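Local atomic coordinates of DUF1904 domain-containing protein (Vibrio cholerae O1 biovar eltor str. N16961, PDB entry 1U9D), a protein that is of unknown function but belongs to the DUF1904 family, which is grouped with the macrophage migration inhibitory factor (MIF) clan. Residues Y67-F75 with H102-R112. Numbering follows the deposited sequence.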
ATOM      1  N   TYR A  67     -13.718 -21.982 -21.988  1.00 18.08           N
ATOM      2  CA  TYR A  67     -13.892 -20.637 -21.462  1.00 19.47           C
ATOM      3  C   TYR A  67     -12.541 -19.992 -21.215  1.00 18.05           C
ATOM      4  O   TYR A  67     -11.575 -20.680 -20.927  1.00 16.85           O
ATOM      5  CB  TYR A  67     -14.698 -20.675 -20.183  1.00 20.66           C
ATOM      6  CG  TYR A  67     -16.101 -21.164 -20.417  1.00 25.92           C
ATOM      7  CD1 TYR A  67     -17.069 -20.308 -20.939  1.00 32.29           C
ATOM      8  CD2 TYR A  67     -16.445 -22.484 -20.183  1.00 31.84           C
ATOM      9  CE1 TYR A  67     -18.358 -20.742 -21.189  1.00 36.08           C
ATOM     10  CE2 TYR A  67     -17.744 -22.936 -20.427  1.00 35.72           C
ATOM     11  CZ  TYR A  67     -18.691 -22.056 -20.933  1.00 37.10           C
ATOM     12  OH  TYR A  67     -19.975 -22.474 -21.182  1.00 42.44           O
ATOM     13  N   PRO A  68     -12.478 -18.684 -21.305  1.00 18.02           N
ATOM     14  CA  PRO A  68     -11.202 -17.990 -21.096  1.00 17.90           C
ATOM     15  C   PRO A  68     -10.687 -18.122 -19.667  1.00 18.07           C
ATOM     16  O   PRO A  68     -11.464 -18.285 -18.731  1.00 17.19           O
ATOM     17  CB  PRO A  68     -11.512 -16.563 -21.504  1.00 19.16           C
ATOM     18  CG  PRO A  68     -12.940 -16.415 -21.451  1.00 19.15           C
ATOM     19  CD  PRO A  68     -13.588 -17.747 -21.558  1.00 18.57           C
HETATM   20  N   MSE A  69      -9.365 -18.133 -19.496  1.00 18.57           N
HETATM   21  CA  MSE A  69      -8.785 -18.197 -18.169  1.00 19.65           C
HETATM   22  C   MSE A  69      -7.592 -17.279 -18.058  1.00 19.09           C
HETATM   23  O   MSE A  69      -6.796 -17.212 -18.986  1.00 18.03           O
HETATM   24  CB  MSE A  69      -8.304 -19.582 -17.834  1.00 22.00           C
HETATM   25  CG  MSE A  69      -7.681 -19.654 -16.434  1.00 30.08           C
HETATM   26 SE   MSE A  69      -6.899 -21.366 -16.153  1.00 52.95          SE
HETATM   27  CE  MSE A  69      -8.473 -22.238 -15.312  1.00 47.71           C
ATOM     28  N   VAL A  70      -7.479 -16.618 -16.910  1.00 17.29           N
ATOM     29  CA  VAL A  70      -6.328 -15.797 -16.605  1.00 18.12           C
ATOM     30  C   VAL A  70      -5.711 -16.410 -15.358  1.00 17.81           C
ATOM     31  O   VAL A  70      -6.398 -16.568 -14.344  1.00 16.58           O
ATOM     32  CB  VAL A  70      -6.715 -14.354 -16.312  1.00 18.43           C
ATOM     33  CG1 VAL A  70      -5.464 -13.521 -15.987  1.00 19.75           C
ATOM     34  CG2 VAL A  70      -7.496 -13.769 -17.477  1.00 21.09           C
ATOM     35  N   GLU A  71      -4.448 -16.795 -15.455  1.00 17.27           N
ATOM     36  CA  GLU A  71      -3.692 -17.297 -14.334  1.00 18.52           C
ATOM     37  C   GLU A  71      -2.880 -16.122 -13.835  1.00 18.46           C
ATOM     38  O   GLU A  71      -2.314 -15.391 -14.649  1.00 18.57           O
ATOM     39  CB  GLU A  71      -2.729 -18.380 -14.761  1.00 19.50           C
ATOM     40  CG  GLU A  71      -3.331 -19.737 -15.046  1.00 25.99           C
ATOM     41  CD  GLU A  71      -2.269 -20.718 -15.512  1.00 32.39           C
ATOM     42  OE1 GLU A  71      -1.373 -20.302 -16.277  1.00 36.55           O
ATOM     43  OE2 GLU A  71      -2.313 -21.884 -15.094  1.00 37.73           O
ATOM     44  N   VAL A  72      -2.836 -15.935 -12.526  1.00 17.28           N
ATOM     45  CA  VAL A  72      -2.063 -14.834 -11.927  1.00 16.22           C
ATOM     46  C   VAL A  72      -1.038 -15.510 -11.054  1.00 16.57           C
ATOM     47  O   VAL A  72      -1.381 -16.173 -10.077  1.00 15.38           O
ATOM     48  CB  VAL A  72      -2.922 -13.902 -11.116  1.00 15.85           C
ATOM     49  CG1 VAL A  72      -2.094 -12.809 -10.460  1.00 14.10           C
ATOM     50  CG2 VAL A  72      -4.017 -13.285 -11.980  1.00 17.01           C
ATOM     51  N   LEU A  73       0.226 -15.421 -11.435  1.00 15.83           N
ATOM     52  CA  LEU A  73       1.283 -15.968 -10.620  1.00 17.13           C
ATOM     53  C   LEU A  73       1.835 -14.804  -9.827  1.00 16.60           C
ATOM     54  O   LEU A  73       2.216 -13.792 -10.406  1.00 17.32           O
ATOM     55  CB  LEU A  73       2.367 -16.604 -11.454  1.00 17.61           C
ATOM     56  CG  LEU A  73       1.894 -17.911 -12.075  1.00 23.41           C
ATOM     57  CD1 LEU A  73       1.292 -17.649 -13.425  1.00 27.63           C
ATOM     58  CD2 LEU A  73       3.059 -18.920 -12.151  1.00 28.98           C
ATOM     59  N   TRP A  74       1.807 -14.903  -8.508  1.00 16.07           N
ATOM     60  CA  TRP A  74       2.209 -13.745  -7.703  1.00 16.03           C
ATOM     61  C   TRP A  74       2.668 -14.117  -6.314  1.00 15.42           C
ATOM     62  O   TRP A  74       2.579 -15.253  -5.951  1.00 15.62           O
ATOM     63  CB  TRP A  74       1.052 -12.749  -7.647  1.00 15.75           C
ATOM     64  CG  TRP A  74      -0.129 -13.164  -6.796  1.00 16.17           C
ATOM     65  CD1 TRP A  74      -0.445 -14.418  -6.336  1.00 17.94           C
ATOM     66  CD2 TRP A  74      -1.162 -12.302  -6.328  1.00 18.25           C
ATOM     67  NE1 TRP A  74      -1.599 -14.372  -5.589  1.00 19.36           N
ATOM     68  CE2 TRP A  74      -2.054 -13.081  -5.566  1.00 19.37           C
ATOM     69  CE3 TRP A  74      -1.418 -10.933  -6.469  1.00 22.51           C
ATOM     70  CZ2 TRP A  74      -3.174 -12.542  -4.954  1.00 23.19           C
ATOM     71  CZ3 TRP A  74      -2.524 -10.397  -5.857  1.00 24.35           C
ATOM     72  CH2 TRP A  74      -3.393 -11.203  -5.116  1.00 21.80           C
ATOM     73  N   PHE A  75       3.145 -13.159  -5.526  1.00 16.25           N
ATOM     74  CA  PHE A  75       3.540 -13.460  -4.138  1.00 17.07           C
ATOM     75  C   PHE A  75       2.398 -13.524  -3.151  1.00 19.28           C
ATOM     76  O   PHE A  75       2.588 -13.935  -1.988  1.00 19.97           O
ATOM     77  CB  PHE A  75       4.541 -12.421  -3.620  1.00 16.59           C
ATOM     78  CG  PHE A  75       5.857 -12.438  -4.326  1.00 14.93           C
ATOM     79  CD1 PHE A  75       6.472 -13.619  -4.624  1.00 12.90           C
ATOM     80  CD2 PHE A  75       6.507 -11.244  -4.644  1.00 17.26           C
ATOM     81  CE1 PHE A  75       7.712 -13.639  -5.258  1.00 16.86           C
ATOM     82  CE2 PHE A  75       7.751 -11.254  -5.264  1.00 18.33           C
ATOM     83  CZ  PHE A  75       8.341 -12.442  -5.589  1.00 18.08           C
ATOM     84  N   HIS A 102     -17.885 -16.537 -19.306  1.00 41.27           N
ATOM     85  CA  HIS A 102     -17.605 -17.169 -18.014  1.00 38.93           C
ATOM     86  C   HIS A 102     -16.117 -17.262 -17.607  1.00 35.12           C
ATOM     87  O   HIS A 102     -15.554 -18.339 -17.494  1.00 35.05           O
ATOM     88  CB  HIS A 102     -18.255 -18.546 -18.017  1.00 39.49           C
ATOM     89  CG  HIS A 102     -19.745 -18.485 -18.103  1.00 42.34           C
ATOM     90  ND1 HIS A 102     -20.510 -17.836 -17.156  1.00 46.23           N
ATOM     91  CD2 HIS A 102     -20.608 -18.945 -19.037  1.00 45.45           C
ATOM     92  CE1 HIS A 102     -21.786 -17.924 -17.491  1.00 48.34           C
ATOM     93  NE2 HIS A 102     -21.872 -18.591 -18.631  1.00 47.78           N
ATOM     94  N   LEU A 103     -15.509 -16.123 -17.350  1.00 30.79           N
ATOM     95  CA  LEU A 103     -14.071 -16.056 -17.163  1.00 27.67           C
ATOM     96  C   LEU A 103     -13.647 -16.770 -15.881  1.00 23.72           C
ATOM     97  O   LEU A 103     -14.263 -16.572 -14.843  1.00 22.21           O
ATOM     98  CB  LEU A 103     -13.619 -14.599 -17.087  1.00 27.93           C
ATOM     99  CG  LEU A 103     -12.106 -14.407 -16.932  1.00 29.44           C
ATOM    100  CD1 LEU A 103     -11.372 -14.702 -18.210  1.00 29.67           C
ATOM    101  CD2 LEU A 103     -11.775 -13.001 -16.446  1.00 31.27           C
ATOM    102  N   ALA A 104     -12.593 -17.580 -15.961  1.00 20.06           N
ATOM    103  CA  ALA A 104     -11.928 -18.111 -14.778  1.00 17.74           C
ATOM    104  C   ALA A 104     -10.682 -17.250 -14.484  1.00 16.77           C
ATOM    105  O   ALA A 104      -9.954 -16.905 -15.394  1.00 17.14           O
ATOM    106  CB  ALA A 104     -11.496 -19.541 -15.014  1.00 18.59           C
ATOM    107  N   VAL A 105     -10.444 -16.902 -13.230  1.00 16.58           N
ATOM    108  CA  VAL A 105      -9.221 -16.187 -12.842  1.00 16.07           C
ATOM    109  C   VAL A 105      -8.647 -17.034 -11.730  1.00 16.47           C
ATOM    110  O   VAL A 105      -9.337 -17.299 -10.738  1.00 16.73           O
ATOM    111  CB  VAL A 105      -9.491 -14.781 -12.316  1.00 16.25           C
ATOM    112  CG1 VAL A 105      -8.182 -14.153 -11.830  1.00 15.42           C
ATOM    113  CG2 VAL A 105     -10.153 -13.871 -13.364  1.00 17.23           C
ATOM    114  N   VAL A 106      -7.416 -17.485 -11.862  1.00 15.12           N
ATOM    115  CA  VAL A 106      -6.852 -18.392 -10.859  1.00 15.47           C
ATOM    116  C   VAL A 106      -5.529 -17.817 -10.351  1.00 14.78           C
ATOM    117  O   VAL A 106      -4.684 -17.457 -11.156  1.00 14.98           O
ATOM    118  CB  VAL A 106      -6.632 -19.822 -11.451  1.00 15.78           C
ATOM    119  CG1 VAL A 106      -5.662 -19.842 -12.516  1.00 19.80           C
ATOM    120  CG2 VAL A 106      -6.152 -20.781 -10.375  1.00 19.39           C
ATOM    121  N   PHE A 107      -5.354 -17.723  -9.045  1.00 13.52           N
ATOM    122  CA  PHE A 107      -4.142 -17.168  -8.486  1.00 15.00           C
ATOM    123  C   PHE A 107      -3.251 -18.318  -8.031  1.00 17.21           C
ATOM    124  O   PHE A 107      -3.715 -19.243  -7.389  1.00 18.62           O
ATOM    125  CB  PHE A 107      -4.503 -16.239  -7.330  1.00 14.64           C
ATOM    126  CG  PHE A 107      -5.258 -15.014  -7.746  1.00 14.38           C
ATOM    127  CD1 PHE A 107      -4.614 -13.801  -7.897  1.00 16.76           C
ATOM    128  CD2 PHE A 107      -6.621 -15.057  -7.970  1.00 16.52           C
ATOM    129  CE1 PHE A 107      -5.322 -12.678  -8.297  1.00 14.46           C
ATOM    130  CE2 PHE A 107      -7.317 -13.941  -8.363  1.00 15.48           C
ATOM    131  CZ  PHE A 107      -6.650 -12.738  -8.527  1.00 15.78           C
ATOM    132  N   ILE A 108      -1.975 -18.276  -8.379  1.00 17.96           N
ATOM    133  CA  ILE A 108      -1.043 -19.290  -7.954  1.00 19.69           C
ATOM    134  C   ILE A 108       0.046 -18.597  -7.142  1.00 20.78           C
ATOM    135  O   ILE A 108       0.715 -17.746  -7.662  1.00 18.67           O
ATOM    136  CB  ILE A 108      -0.474 -20.038  -9.157  1.00 20.71           C
ATOM    137  CG1 ILE A 108      -1.598 -20.861  -9.834  1.00 22.94           C
ATOM    138  CG2 ILE A 108       0.661 -20.972  -8.724  1.00 22.66           C
ATOM    139  CD1 ILE A 108      -1.380 -21.098 -11.274  1.00 26.14           C
ATOM    140  N   PRO A 109       0.164 -18.926  -5.861  1.00 22.19           N
ATOM    141  CA  PRO A 109       1.173 -18.320  -4.985  1.00 22.90           C
ATOM    142  C   PRO A 109       2.590 -18.801  -5.290  1.00 22.95           C
ATOM    143  O   PRO A 109       2.824 -19.988  -5.452  1.00 23.41           O
ATOM    144  CB  PRO A 109       0.742 -18.801  -3.597  1.00 24.04           C
ATOM    145  CG  PRO A 109       0.149 -20.113  -3.856  1.00 23.59           C
ATOM    146  CD  PRO A 109      -0.660 -19.889  -5.111  1.00 23.45           C
ATOM    147  N   LEU A 110       3.520 -17.856  -5.399  1.00 21.95           N
ATOM    148  CA  LEU A 110       4.939 -18.119  -5.495  1.00 21.77           C
ATOM    149  C   LEU A 110       5.562 -17.719  -4.158  1.00 21.09           C
ATOM    150  O   LEU A 110       5.086 -16.799  -3.491  1.00 19.11           O
ATOM    151  CB  LEU A 110       5.565 -17.256  -6.575  1.00 23.07           C
ATOM    152  CG  LEU A 110       5.073 -17.482  -8.011  1.00 25.01           C
ATOM    153  CD1 LEU A 110       5.608 -16.404  -8.924  1.00 26.71           C
ATOM    154  CD2 LEU A 110       5.509 -18.855  -8.492  1.00 28.15           C
ATOM    155  N   GLN A 111       6.605 -18.426  -3.754  1.00 19.72           N
ATOM    156  CA  GLN A 111       7.320 -18.099  -2.514  1.00 19.57           C
ATOM    157  C   GLN A 111       8.352 -17.029  -2.785  1.00 17.37           C
ATOM    158  O   GLN A 111       9.160 -17.142  -3.696  1.00 15.10           O
ATOM    159  CB  GLN A 111       8.016 -19.359  -1.967  1.00 20.64           C
ATOM    160  CG  GLN A 111       7.054 -20.311  -1.348  1.00 24.95           C
ATOM    161  CD  GLN A 111       6.596 -19.846   0.005  1.00 32.87           C
ATOM    162  OE1 GLN A 111       7.375 -19.235   0.739  1.00 37.58           O
ATOM    163  NE2 GLN A 111       5.323 -20.106   0.338  1.00 37.19           N
ATOM    164  N   ARG A 112       8.379 -15.985  -1.978  1.00 17.11           N
ATOM    165  CA  ARG A 112       9.422 -14.993  -2.148  1.00 17.42           C
ATOM    166  C   ARG A 112      10.825 -15.559  -2.014  1.00 17.55           C
ATOM    167  O   ARG A 112      11.718 -15.077  -2.686  1.00 17.78           O
ATOM    168  CB  ARG A 112       9.254 -13.868  -1.129  1.00 18.02           C
ATOM    169  CG  ARG A 112       8.124 -12.934  -1.419  1.00 17.58           C
ATOM    170  CD  ARG A 112       7.836 -11.955  -0.240  1.00 18.85           C
ATOM    171  NE  ARG A 112       6.785 -11.030  -0.660  1.00 19.80           N
ATOM    172  CZ  ARG A 112       6.994  -9.902  -1.320  1.00 20.85           C
ATOM    173  NH1 ARG A 112       8.225  -9.478  -1.595  1.00 23.62           N
ATOM    174  NH2 ARG A 112       5.962  -9.174  -1.694  1.00 19.83           N
TER
HETATM  175  O   HOH W   1       4.174 -15.851  -1.148  1.00 37.60           O
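Phe107 lies between Val72 and Trp74 on the helix-facing side of two parallel strands, 69-74 and 104-109. Val72, its direct cross-strand neighbour, runs alongside it in the same direction, with CB 3.6 Å from Phe107 CD1; branching at CB gives valine a broad flank for the ring to lie against. Trp74 reaches the same ring from two residues further on. Its CG sits between the backbone N and the carbonyl carbon (chi1 72°), which turns the indole back toward Phe107, where CZ2 comes within 3.5 Å of CD1. The two ring planes are inclined at 43°, and Phe107 CD1 lies over one indole face, toward the rim. Gln82 and Ile85 of helix 79-97 touch the tryptophan in turn.

On the other face, Glu71 lays the aliphatic part of its chain beside Val106, CG to CG1 3.4 Å, while its carboxylate carries OE1 to a salt bridge with Arg22. A long acidic residue can thus pack through its methylenes and still pair its charge.

Seven backbone hydrogen bonds join the strands, from Ala104 N to Pro68 O (3.1 Å) as far as Leu110 N to Trp74 O. Before the strands, His102 turns a ring edge toward the face of Tyr67 in an offset edge-to-face pair, planes at 74°. Beyond them, Arg112 CG makes a CH-pi contact 3.7 Å from the Phe75 ring centroid, and Phe75 CD2 lies over one guanidinium face; an extended arginine supplies both surfaces. A water donates to both Phe75 O and Leu110 O, linking the two chains just past the strands.

Adjacent parallel strands connected through helix 79-97 form a beta-alpha-beta unit, here at one side of the chain's four-stranded mixed sheet.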